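Local coordinates for alcohol dehydrogenase YqhD (Escherichia coli, PDB 4QGS), which reduces a broad range of short-chain aldehydes to the corresponding alcohols with NADPH, as a zinc-dependent member of the iron-containing alcohol dehydrogenase family, at residues Lys90-Gln95 / Lys113-Ala118; Arg197-Gly202 / Lys241-Pro246; Trp323-Gly328 / Asp335-Ala340. All blocks are in the same frame, centred on the assembly; numbering follows the deposited sequence. Where two conformers were deposited one is given.

Interaction 1 of 3, residues Lys90-Gln95 / Lys113-Ala118; sequences KLVREQ and KFIAAA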
loop_
_atom_site.group_PDB
_atom_site.type_symbol
_atom_site.label_atom_id
_atom_site.label_comp_id
_atom_site.label_asym_id
_atom_site.label_seq_id
_atom_site.Cartn_x
_atom_site.Cartn_y
_atom_site.Cartn_z
ATOM N N LYS A 90 7.491 -17.335 -18.556
ATOM C CA LYS A 90 7.905 -18.495 -19.339
ATOM C C LYS A 90 6.901 -19.644 -19.221
ATOM O O LYS A 90 6.410 -20.154 -20.232
ATOM C CB LYS A 90 9.289 -18.974 -18.894
ATOM C CG LYS A 90 9.979 -19.900 -19.890
ATOM C CD LYS A 90 10.557 -21.139 -19.218
ATOM C CE LYS A 90 9.472 -21.982 -18.568
ATOM N NZ LYS A 90 10.010 -23.246 -17.991
ATOM N N LEU A 91 6.611 -20.047 -17.987
ATOM C CA LEU A 91 5.666 -21.132 -17.728
ATOM C C LEU A 91 4.302 -20.810 -18.333
ATOM O O LEU A 91 3.670 -21.669 -18.948
ATOM C CB LEU A 91 5.545 -21.388 -16.215
ATOM C CG LEU A 91 4.692 -22.528 -15.640
ATOM C CD1 LEU A 91 5.121 -22.814 -14.214
ATOM C CD2 LEU A 91 3.205 -22.220 -15.656
ATOM N N VAL A 92 3.858 -19.570 -18.157
ATOM C CA VAL A 92 2.550 -19.145 -18.633
ATOM C C VAL A 92 2.374 -19.348 -20.139
ATOM O O VAL A 92 1.385 -19.933 -20.583
ATOM C CB VAL A 92 2.292 -17.662 -18.298
ATOM C CG1 VAL A 92 1.210 -17.102 -19.183
ATOM C CG2 VAL A 92 1.921 -17.507 -16.831
ATOM N N ARG A 93 3.331 -18.871 -20.927
ATOM C CA ARG A 93 3.209 -18.973 -22.375
ATOM C C ARG A 93 3.445 -20.407 -22.854
ATOM O O ARG A 93 2.857 -20.841 -23.846
ATOM C CB ARG A 93 4.175 -18.007 -23.064
ATOM C CG ARG A 93 5.634 -18.375 -22.935
ATOM C CD ARG A 93 6.480 -17.479 -23.808
ATOM N NE ARG A 93 6.420 -16.092 -23.362
ATOM C CZ ARG A 93 6.750 -15.051 -24.119
ATOM N NH1 ARG A 93 7.153 -15.237 -25.369
ATOM N NH2 ARG A 93 6.666 -13.822 -23.627
ATOM N N GLU A 94 4.292 -21.137 -22.137
ATOM C CA GLU A 94 4.607 -22.520 -22.473
ATOM C C GLU A 94 3.423 -23.444 -22.212
ATOM O O GLU A 94 3.116 -24.325 -23.016
ATOM C CB GLU A 94 5.819 -22.994 -21.671
ATOM C CG GLU A 94 6.975 -23.499 -22.514
ATOM C CD GLU A 94 8.280 -23.544 -21.739
ATOM O OE1 GLU A 94 8.366 -24.318 -20.761
ATOM O OE2 GLU A 94 9.218 -22.805 -22.107
ATOM N N GLN A 95 2.767 -23.236 -21.073
ATOM C CA GLN A 95 1.635 -24.060 -20.662
ATOM C C GLN A 95 0.303 -23.473 -21.120
ATOM O O GLN A 95 -0.753 -24.060 -20.886
ATOM C CB GLN A 95 1.633 -24.232 -19.140
ATOM C CG GLN A 95 2.639 -25.239 -18.619
ATOM C CD GLN A 95 2.170 -26.670 -18.797
ATOM O OE1 GLN A 95 1.053 -26.916 -19.252
ATOM N NE2 GLN A 95 3.021 -27.623 -18.432
ATOM N N LYS A 113 0.725 -8.827 -11.501
ATOM C CA LYS A 113 0.316 -7.803 -12.458
ATOM C C LYS A 113 1.338 -7.725 -13.580
ATOM O O LYS A 113 0.994 -7.610 -14.761
ATOM C CB LYS A 113 0.166 -6.442 -11.777
ATOM C CG LYS A 113 -1.062 -6.309 -10.886
ATOM C CD LYS A 113 -1.218 -4.886 -10.366
ATOM C CE LYS A 113 -2.437 -4.741 -9.475
ATOM N NZ LYS A 113 -2.621 -3.337 -9.012
ATOM N N PHE A 114 2.605 -7.805 -13.206
ATOM C CA PHE A 114 3.666 -7.737 -14.192
ATOM C C PHE A 114 3.629 -8.951 -15.114
ATOM O O PHE A 114 3.755 -8.816 -16.328
ATOM C CB PHE A 114 5.022 -7.629 -13.503
ATOM C CG PHE A 114 6.172 -7.654 -14.447
ATOM C CD1 PHE A 114 6.455 -6.556 -15.248
ATOM C CD2 PHE A 114 6.970 -8.774 -14.545
ATOM C CE1 PHE A 114 7.519 -6.581 -16.127
ATOM C CE2 PHE A 114 8.033 -8.799 -15.411
ATOM C CZ PHE A 114 8.307 -7.706 -16.210
ATOM N N ILE A 115 3.445 -10.137 -14.535
ATOM C CA ILE A 115 3.347 -11.356 -15.330
ATOM C C ILE A 115 2.210 -11.261 -16.354
ATOM O O ILE A 115 2.391 -11.603 -17.521
ATOM C CB ILE A 115 3.137 -12.592 -14.429
ATOM C CG1 ILE A 115 4.341 -12.786 -13.514
ATOM C CG2 ILE A 115 2.917 -13.836 -15.269
ATOM C CD1 ILE A 115 4.103 -13.786 -12.376
ATOM N N ALA A 116 1.055 -10.767 -15.919
ATOM C CA ALA A 116 -0.116 -10.642 -16.784
ATOM C C ALA A 116 0.144 -9.751 -18.001
ATOM O O ALA A 116 -0.309 -10.042 -19.110
ATOM C CB ALA A 116 -1.294 -10.101 -15.989
ATOM N N ALA A 117 0.863 -8.655 -17.790
ATOM C CA ALA A 117 1.128 -7.713 -18.871
ATOM C C ALA A 117 2.272 -8.200 -19.743
ATOM O O ALA A 117 2.186 -8.183 -20.974
ATOM C CB ALA A 117 1.440 -6.342 -18.314
ATOM N N ALA A 118 3.347 -8.632 -19.094
ATOM C CA ALA A 118 4.518 -9.125 -19.802
ATOM C C ALA A 118 4.148 -10.239 -20.769
ATOM O O ALA A 118 4.738 -10.360 -21.844
ATOM C CB ALA A 118 5.574 -9.612 -18.812
#
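Val92 and Ile115 meet through one branch each, and this single methyl pair supplies the apolar part of the contact between helices 82-95 and 106-119. Val92 CG2 lies 4.1 Å from Ile115 CG2, an ordinary van der Waals distance for two methyls and the single apolar touch between the segments, and the two side chains cross at a slant. In Ile115 the longer CG1 arm stands beside the backbone N (chi1 -63°), which leaves the short CG2 methyl to face the valine. The CA atoms of the pair are 8.5 Å apart, so the backbones stay well separated and neighbouring residues fill in around the methyls. Leu100 of strand 99-104 touches both Val92 and Ile115, placing the pair over the parallel sheet of the Rossmann-like N-terminal region, where two helices lie side by side as they do in nucleotide-binding alpha/beta folds.

The polar part is weaker. Arg93 turns its guanidinium back toward the second helix, with NH2 4.3 Å from Ala118 O; that distance is beyond hydrogen bonding, and the carbonyl oxygen stands obliquely to the guanidinium. Another nitrogen of the group, NH1, forms a long, weak ion pair with Glu123.

Helix 106-119 begins with residues that bind NADP(+), Ser107 and Asp110 among them, but the side chain of Ile115 is about 10 Å from that of Asp110 and about 11 Å from that of Ser107. A buried methyl pair backed by Leu100, with a long polar approach by Arg93 at its exposed end, thus makes an apolar contact without directed bonds between the segments.

Interaction 2 of 3, residues Arg197-Gly202 / Lys241-Pro246; sequences RQVANG and KALKEP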
loop_
_atom_site.group_PDB
_atom_site.type_symbol
_atom_site.label_atom_id
_atom_site.label_comp_id
_atom_site.label_asym_id
_atom_site.label_seq_id
_atom_site.Cartn_x
_atom_site.Cartn_y
_atom_site.Cartn_z
ATOM N N ARG A 197 2.832 -7.258 14.731
ATOM C CA ARG A 197 3.698 -6.338 13.986
ATOM C C ARG A 197 3.086 -5.956 12.639
ATOM O O ARG A 197 3.021 -4.767 12.278
ATOM C CB ARG A 197 5.087 -6.970 13.789
ATOM C CG ARG A 197 5.989 -6.276 12.767
ATOM C CD ARG A 197 7.240 -7.129 12.509
ATOM N NE ARG A 197 8.192 -6.494 11.601
ATOM C CZ ARG A 197 9.369 -7.029 11.271
ATOM N NH1 ARG A 197 10.185 -6.395 10.437
ATOM N NH2 ARG A 197 9.729 -8.206 11.773
ATOM N N GLN A 198 2.619 -6.957 11.902
ATOM C CA GLN A 198 2.038 -6.731 10.587
ATOM C C GLN A 198 0.673 -6.052 10.684
ATOM O O GLN A 198 0.325 -5.248 9.823
ATOM C CB GLN A 198 1.912 -8.044 9.816
ATOM C CG GLN A 198 3.246 -8.690 9.433
ATOM C CD GLN A 198 3.053 -9.989 8.668
ATOM O OE1 GLN A 198 1.936 -10.481 8.541
ATOM N NE2 GLN A 198 4.144 -10.555 8.170
ATOM N N VAL A 199 -0.092 -6.377 11.726
ATOM C CA VAL A 199 -1.414 -5.752 11.899
ATOM C C VAL A 199 -1.235 -4.267 12.195
ATOM O O VAL A 199 -1.882 -3.403 11.576
ATOM C CB VAL A 199 -2.226 -6.422 13.030
ATOM C CG1 VAL A 199 -3.506 -5.632 13.313
ATOM C CG2 VAL A 199 -2.575 -7.846 12.643
ATOM N N ALA A 200 -0.340 -3.963 13.131
ATOM C CA ALA A 200 -0.072 -2.558 13.460
ATOM C C ALA A 200 0.487 -1.796 12.265
ATOM O O ALA A 200 0.046 -0.669 11.971
ATOM C CB ALA A 200 0.883 -2.456 14.649
ATOM N N ASN A 201 1.459 -2.389 11.568
ATOM C CA ASN A 201 2.019 -1.724 10.388
ATOM C C ASN A 201 0.950 -1.420 9.338
ATOM O O ASN A 201 0.978 -0.362 8.695
ATOM C CB ASN A 201 3.111 -2.558 9.730
ATOM C CG ASN A 201 4.398 -2.585 10.534
ATOM O OD1 ASN A 201 4.587 -1.796 11.465
ATOM N ND2 ASN A 201 5.297 -3.497 10.167
ATOM N N GLY A 202 0.037 -2.364 9.136
ATOM C CA GLY A 202 -1.035 -2.174 8.165
ATOM C C GLY A 202 -1.928 -1.012 8.538
ATOM O O GLY A 202 -2.348 -0.227 7.667
ATOM N N LYS A 241 -8.294 -2.203 18.393
ATOM C CA LYS A 241 -9.038 -3.410 18.730
ATOM C C LYS A 241 -8.558 -4.627 17.938
ATOM O O LYS A 241 -8.696 -5.758 18.394
ATOM C CB LYS A 241 -10.527 -3.209 18.480
ATOM C CG LYS A 241 -11.145 -2.106 19.294
ATOM C CD LYS A 241 -12.632 -2.006 18.948
ATOM C CE LYS A 241 -13.274 -0.761 19.510
ATOM N NZ LYS A 241 -14.645 -0.596 18.936
ATOM N N ALA A 242 -8.020 -4.400 16.740
ATOM C CA ALA A 242 -7.589 -5.516 15.902
ATOM C C ALA A 242 -6.403 -6.219 16.564
ATOM O O ALA A 242 -6.183 -7.413 16.367
ATOM C CB ALA A 242 -7.234 -5.038 14.496
ATOM N N LEU A 243 -5.668 -5.465 17.367
ATOM C CA LEU A 243 -4.542 -6.012 18.111
ATOM C C LEU A 243 -5.020 -6.746 19.367
ATOM O O LEU A 243 -4.515 -7.820 19.706
ATOM C CB LEU A 243 -3.569 -4.898 18.479
ATOM C CG LEU A 243 -2.855 -4.202 17.321
ATOM C CD1 LEU A 243 -2.072 -3.006 17.844
ATOM C CD2 LEU A 243 -1.925 -5.172 16.580
ATOM N N LYS A 244 -6.005 -6.167 20.046
ATOM C CA LYS A 244 -6.518 -6.710 21.311
ATOM C C LYS A 244 -7.444 -7.890 21.084
ATOM O O LYS A 244 -7.525 -8.809 21.912
ATOM C CB LYS A 244 -7.264 -5.629 22.097
ATOM C CG LYS A 244 -6.362 -4.514 22.618
ATOM C CD LYS A 244 -7.167 -3.279 23.010
ATOM C CE LYS A 244 -6.254 -2.075 23.214
ATOM N NZ LYS A 244 -7.006 -0.801 23.353
ATOM N N GLU A 245 -8.139 -7.854 19.957
ATOM C CA GLU A 245 -9.144 -8.851 19.623
ATOM C C GLU A 245 -8.958 -9.352 18.195
ATOM O O GLU A 245 -9.789 -9.068 17.319
ATOM C CB GLU A 245 -10.549 -8.272 19.781
ATOM C CG GLU A 245 -10.825 -7.536 21.085
ATOM C CD GLU A 245 -12.235 -6.958 21.104
ATOM O OE1 GLU A 245 -13.187 -7.752 20.962
ATOM O OE2 GLU A 245 -12.397 -5.720 21.229
ATOM N N PRO A 246 -7.883 -10.110 17.958
ATOM C CA PRO A 246 -7.485 -10.496 16.601
ATOM C C PRO A 246 -8.520 -11.325 15.867
ATOM O O PRO A 246 -8.525 -11.305 14.637
ATOM C CB PRO A 246 -6.210 -11.323 16.827
ATOM C CG PRO A 246 -5.725 -10.926 18.195
ATOM C CD PRO A 246 -6.981 -10.686 18.972
#
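Apolar side chains pack two helices of the all-helical C-terminal region together here: Val199 and Ala200, near the start of helix 196-211, meet Ala242 and Leu243, in the last turn of helix 222-244. The meeting is close, with the CA atoms of Val199 and Leu243 7.0 Å apart. Leu243 contributes its CD2 methyl, which lies 3.7 Å from Val199 CG1 and also rests against Val199 CB, while the two side chains run past each other in opposite directions. Val199 holds CG1 anti to its own backbone N (chi1 172°), and from that position the same methyl reaches Ala242 CB at 4.0 Å. Leu243 CD2 further approaches Ala200 CB at 4.4 Å, so one leucine methyl spans two consecutive residues of the facing helix.

Arg252 of helix 249-262 packs on both Val199 and Ala242, and Leu348 touches Leu243 from a loop. On the same helix as Val199, Arg197 pairs with Asp291 in a salt bridge, and Asp205 further along is a zinc ligand, although the metal is about 14 Å from the side chain of Ala200. With apolar packing and no directed bond between these segments, the hydrophobic seam owes its specificity to fit.

Interaction 3 of 3, residues Trp323-Gly328 / Asp335-Ala340; sequences WNITEG and DAAIAA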
loop_
_atom_site.group_PDB
_atom_site.type_symbol
_atom_site.label_atom_id
_atom_site.label_comp_id
_atom_site.label_asym_id
_atom_site.label_seq_id
_atom_site.Cartn_x
_atom_site.Cartn_y
_atom_site.Cartn_z
ATOM N N TRP A 323 -10.115 14.199 15.536
ATOM C CA TRP A 323 -9.728 14.085 16.948
ATOM C C TRP A 323 -10.606 14.876 17.927
ATOM O O TRP A 323 -10.343 14.889 19.129
ATOM C CB TRP A 323 -8.267 14.518 17.121
ATOM C CG TRP A 323 -7.306 13.552 16.515
ATOM C CD1 TRP A 323 -6.615 13.695 15.345
ATOM C CD2 TRP A 323 -6.947 12.271 17.041
ATOM N NE1 TRP A 323 -5.844 12.578 15.113
ATOM C CE2 TRP A 323 -6.037 11.685 16.139
ATOM C CE3 TRP A 323 -7.317 11.554 18.186
ATOM C CZ2 TRP A 323 -5.468 10.428 16.353
ATOM C CZ3 TRP A 323 -6.764 10.301 18.395
ATOM C CH2 TRP A 323 -5.849 9.752 17.480
ATOM N N ASN A 324 -11.629 15.543 17.406
ATOM C CA ASN A 324 -12.544 16.341 18.221
ATOM C C ASN A 324 -11.819 17.434 19.006
ATOM O O ASN A 324 -12.215 17.777 20.116
ATOM C CB ASN A 324 -13.337 15.445 19.180
ATOM C CG ASN A 324 -14.596 16.124 19.696
ATOM O OD1 ASN A 324 -15.150 17.006 19.036
ATOM N ND2 ASN A 324 -15.049 15.724 20.881
ATOM N N ILE A 325 -10.749 17.970 18.424
ATOM C CA ILE A 325 -9.993 19.064 19.037
ATOM C C ILE A 325 -10.551 20.388 18.533
ATOM O O ILE A 325 -10.345 20.755 17.375
ATOM C CB ILE A 325 -8.476 18.989 18.721
ATOM C CG1 ILE A 325 -7.875 17.687 19.245
ATOM C CG2 ILE A 325 -7.740 20.181 19.313
ATOM C CD1 ILE A 325 -6.469 17.415 18.718
ATOM N N THR A 326 -11.264 21.096 19.403
ATOM C CA THR A 326 -11.958 22.318 18.995
ATOM C C THR A 326 -11.552 23.538 19.818
ATOM O O THR A 326 -11.714 24.678 19.377
ATOM C CB THR A 326 -13.480 22.138 19.101
ATOM O OG1 THR A 326 -13.815 21.693 20.421
ATOM C CG2 THR A 326 -13.962 21.103 18.088
ATOM N N GLU A 327 -11.017 23.297 21.011
ATOM C CA GLU A 327 -10.665 24.375 21.930
ATOM C C GLU A 327 -9.203 24.796 21.797
ATOM O O GLU A 327 -8.351 23.982 21.452
ATOM C CB GLU A 327 -10.942 23.949 23.372
ATOM C CG GLU A 327 -12.410 23.744 23.697
ATOM C CD GLU A 327 -12.621 23.307 25.134
ATOM O OE1 GLU A 327 -12.210 24.055 26.047
ATOM O OE2 GLU A 327 -13.198 22.218 25.351
ATOM N N GLY A 328 -8.917 26.063 22.089
ATOM C CA GLY A 328 -7.551 26.574 22.114
ATOM C C GLY A 328 -7.154 27.289 20.835
ATOM O O GLY A 328 -7.940 27.310 19.892
ATOM N N ASP A 335 -0.779 21.452 17.459
ATOM C CA ASP A 335 0.134 20.708 18.339
ATOM C C ASP A 335 -0.562 19.495 18.941
ATOM O O ASP A 335 0.010 18.407 18.976
ATOM C CB ASP A 335 0.677 21.605 19.456
ATOM C CG ASP A 335 1.757 22.557 18.973
ATOM O OD1 ASP A 335 2.085 22.554 17.767
ATOM O OD2 ASP A 335 2.282 23.322 19.810
ATOM N N ALA A 336 -1.801 19.670 19.402
ATOM C CA ALA A 336 -2.525 18.561 20.017
ATOM C C ALA A 336 -2.850 17.467 18.997
ATOM O O ALA A 336 -2.833 16.282 19.337
ATOM C CB ALA A 336 -3.799 19.058 20.695
ATOM N N ALA A 337 -3.139 17.870 17.757
ATOM C CA ALA A 337 -3.453 16.907 16.700
ATOM C C ALA A 337 -2.226 16.089 16.340
ATOM O O ALA A 337 -2.307 14.876 16.157
ATOM C CB ALA A 337 -3.994 17.617 15.467
ATOM N N ILE A 338 -1.085 16.757 16.234
ATOM C CA ILE A 338 0.171 16.066 15.955
ATOM C C ILE A 338 0.507 15.098 17.103
ATOM O O ILE A 338 0.890 13.945 16.869
ATOM C CB ILE A 338 1.332 17.078 15.723
ATOM C CG1 ILE A 338 1.096 17.850 14.427
ATOM C CG2 ILE A 338 2.676 16.370 15.654
ATOM C CD1 ILE A 338 2.097 18.958 14.152
ATOM N N ALA A 339 0.333 15.552 18.341
ATOM C CA ALA A 339 0.629 14.703 19.498
ATOM C C ALA A 339 -0.311 13.496 19.571
ATOM O O ALA A 339 0.128 12.387 19.906
ATOM C CB ALA A 339 0.550 15.509 20.789
ATOM N N ALA A 340 -1.596 13.707 19.270
ATOM C CA ALA A 340 -2.565 12.610 19.279
ATOM C C ALA A 340 -2.211 11.567 18.220
ATOM O O ALA A 340 -2.397 10.366 18.438
ATOM C CB ALA A 340 -4.003 13.128 19.056
#
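Trp323 lays one face of its indole against the methyl of Ala340. The CB atom sits 3.7 Å from the centroid of the six-membered ring and only 11° off the ring normal, which makes this a CH-pi contact with the methyl over the centre of the benzo ring. The carbonyl of the same alanine continues the contact along the ring: Ala340 O is 3.6 Å from Trp323 CH2. Trp323 lies where helix 312-323 gives way to the loop, and its CG stands beside the backbone N (chi1 -70°), a torsion that swings the indole toward helix 330-347. The ring NH is engaged elsewhere, since NE1 hydrogen-bonds to Tyr318 OH, whose ring also meets the indole edge-to-face. Ala337 O lies obliquely to the indole, 4.3 Å from NE1, too far to compete for that NH.

Two residues on, Ile325 points the end of its side chain at the same helix one turn earlier. CD1 comes in over the peptide link between Ala336 and Ala337, 3.5 Å from Ala337 N, and touches the methyls on either side of that link, with Ala336 CB at 3.7 Å and Ala337 CB at 4.1 Å. The isoleucine reaches this far because its chain is extended beyond CG1 (chi2 168°). Its backbone is tied in too: Ile325 O accepts a hydrogen bond from Arg333.

Between the two large side chains Asn324 takes positive phi as the chain leaves the helix, turning it toward the following loop. Alanines at 336, 337 and 340 give the helix a low surface on which an indole face and a methyl can both lie close. Away from the cofactor and zinc sites, the two segments thus join the connection between helices 312-323 and 330-347 by CH-pi and dispersion forces, while the hydrogen bonds to Arg333 and Tyr318 lie outside them.

From the N terminus, interaction 1 comes first: it closes a loop of 17 residues that leaves helix 82-95, passes through strand 99-104 and returns along helix 106-119, within the nucleotide-binding alpha/beta region. Interaction 2 opens later in the chain and closes a longer excursion of 38 residues, mostly helical and without strand, from helix 196-211 to helix 222-244. Interaction 3 follows with a short six-residue closure around the loop joining helices 312-323 and 330-347. The three loops run in series, with none crossing or enclosing another. Interactions 2 and 3 share the helical C-terminal region, their centres about 25 Å apart, whereas the centres of interactions 1 and 3 are about 51 Å apart, across the chain's centre.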